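Local coordinates for CELL WALL surface anchor family protein (Streptococcus pneumoniae, PDB 3ZGH) that probably mediates pneumococcal adhesion to host cells through its keratin-10-binding region, a basic domain with an MSCRAMM-type fold, at residues A[168-173]-A[191-196]. Residues are numbered along the deposited sequence; the frame is centred on the assembly and turned at random.
Sequences TSFTFT and GKVVES. With ACT (acetate ion), chain D.
The Phe-170 ring lies beneath the stem of Glu-195, whose CB sits over one ring face, 3.7 Å from the centroid, a CH-pi contact shifted toward the rim at CE2. With CG between its own backbone N and carbonyl carbon (chi1 67°), the Phe-170 ring is brought toward strand 193-195, and its CE1 also meets Val-193 CG1 at 3.8 Å. Beyond the ring, the Glu-195 chain bends at chi2 and its carboxylate stands 76° from the ring plane, OE1 in a salt bridge with Lys-30 and OE2 hydrogen-bonded to the Tyr-32 hydroxyl. Two antiparallel hydrogen-bonded pairs, Phe-170 with Glu-195 and Phe-172 with Val-193, hold the strands together; Glu-195 N to Phe-170 O (2.9 Å) is almost straight, at 172°. On the other face, Thr-171 CG2 meets Val-194 CG2 at 4.1 Å and, at 3.4 Å, the methyl CH3 of an acetate ion probably from the crystallisation liquor. Just ahead of strand 193-195, Lys-192 bends to bring CE within 3.1 Å of Thr-173 OG1. Strand 193-195 edges a three-stranded antiparallel sheet, with 170-172 central and 97-99 beyond; Phe-170, Phe-172 and Val-193 pack onto strand 43-53 of the larger sheet, where Phe-60 and Tyr-62 of strand 57-65 make edge-to-face contacts with the two phenylalanines.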
# COMPACT_ATOMS: atom_id res chain seq x y z
N THR A 168 15.13 -4.64 12.19
CA THR A 168 14.35 -4.60 10.97
C THR A 168 12.94 -4.07 11.24
O THR A 168 11.99 -4.39 10.51
CB THR A 168 14.21 -6.00 10.35
OG1 THR A 168 13.76 -6.90 11.36
CG2 THR A 168 15.57 -6.49 9.84
N SER A 169 12.79 -3.24 12.28
CA SER A 169 11.49 -2.63 12.56
C SER A 169 11.07 -1.66 11.44
O SER A 169 11.90 -1.18 10.67
CB SER A 169 11.52 -1.93 13.92
OG SER A 169 12.43 -0.84 13.94
N PHE A 170 9.77 -1.38 11.35
CA PHE A 170 9.29 -0.39 10.40
C PHE A 170 7.89 0.04 10.86
O PHE A 170 7.26 -0.64 11.69
CB PHE A 170 9.25 -0.97 8.97
CG PHE A 170 8.24 -2.06 8.78
CD1 PHE A 170 6.91 -1.76 8.47
CD2 PHE A 170 8.60 -3.40 8.92
CE1 PHE A 170 5.97 -2.78 8.34
CE2 PHE A 170 7.66 -4.42 8.79
CZ PHE A 170 6.36 -4.12 8.50
N THR A 171 7.42 1.16 10.34
CA THR A 171 6.00 1.46 10.44
C THR A 171 5.53 1.86 9.05
O THR A 171 6.26 2.50 8.31
CB THR A 171 5.68 2.60 11.42
OG1 THR A 171 6.01 3.84 10.80
CG2 THR A 171 6.42 2.46 12.74
N PHE A 172 4.32 1.46 8.69
CA PHE A 172 3.74 1.82 7.41
C PHE A 172 2.36 2.46 7.65
O PHE A 172 1.56 1.93 8.43
CB PHE A 172 3.63 0.58 6.51
CG PHE A 172 2.94 0.85 5.21
CD1 PHE A 172 3.64 1.39 4.14
CD2 PHE A 172 1.58 0.60 5.07
CE1 PHE A 172 3.02 1.68 2.97
CE2 PHE A 172 0.95 0.87 3.87
CZ PHE A 172 1.67 1.42 2.82
N THR A 173 2.11 3.58 6.98
CA THR A 173 0.85 4.31 7.11
C THR A 173 0.11 4.29 5.77
O THR A 173 0.56 4.88 4.78
CB THR A 173 1.09 5.77 7.54
OG1 THR A 173 1.84 5.78 8.76
CG2 THR A 173 -0.25 6.51 7.76
N GLY A 191 -5.24 2.93 10.82
CA GLY A 191 -4.69 1.59 10.77
C GLY A 191 -3.22 1.49 10.40
O GLY A 191 -2.84 0.80 9.44
N LYS A 192 -2.37 2.15 11.19
CA LYS A 192 -0.92 2.07 10.98
C LYS A 192 -0.36 0.66 11.25
O LYS A 192 -0.78 0.01 12.20
CB LYS A 192 -0.25 3.07 11.88
CG LYS A 192 1.20 3.28 11.60
CD LYS A 192 1.70 4.60 12.21
CE LYS A 192 0.86 5.77 11.71
NZ LYS A 192 1.61 7.07 11.62
N VAL A 193 0.57 0.18 10.42
CA VAL A 193 1.28 -1.08 10.67
C VAL A 193 2.58 -0.76 11.38
O VAL A 193 3.40 0.03 10.86
CB VAL A 193 1.57 -1.85 9.37
CG1 VAL A 193 2.39 -3.13 9.65
CG2 VAL A 193 0.23 -2.16 8.62
N VAL A 194 2.76 -1.33 12.57
CA VAL A 194 3.96 -1.13 13.36
C VAL A 194 4.58 -2.49 13.62
O VAL A 194 3.96 -3.35 14.23
CB VAL A 194 3.61 -0.47 14.69
CG1 VAL A 194 4.86 -0.34 15.58
CG2 VAL A 194 3.01 0.90 14.45
N GLU A 195 5.81 -2.67 13.14
CA GLU A 195 6.55 -3.90 13.38
C GLU A 195 7.76 -3.58 14.26
O GLU A 195 8.52 -2.66 13.97
CB GLU A 195 6.99 -4.48 12.03
CG GLU A 195 7.47 -5.90 12.04
CD GLU A 195 6.38 -6.89 11.69
OE1 GLU A 195 5.81 -7.48 12.64
OE2 GLU A 195 6.08 -7.07 10.48
N SER A 196 7.84 -4.19 15.43
CA SER A 196 9.09 -4.16 16.24
C SER A 196 10.27 -5.06 15.76
O SER A 196 10.08 -5.93 14.86
CB SER A 196 8.72 -4.52 17.65
OG SER A 196 8.34 -3.31 18.23
C ACT D . 10.54 2.03 13.40
O ACT D . 11.64 2.06 14.01
OXT ACT D . 10.51 2.63 12.30
CH3 ACT D . 9.33 1.32 13.97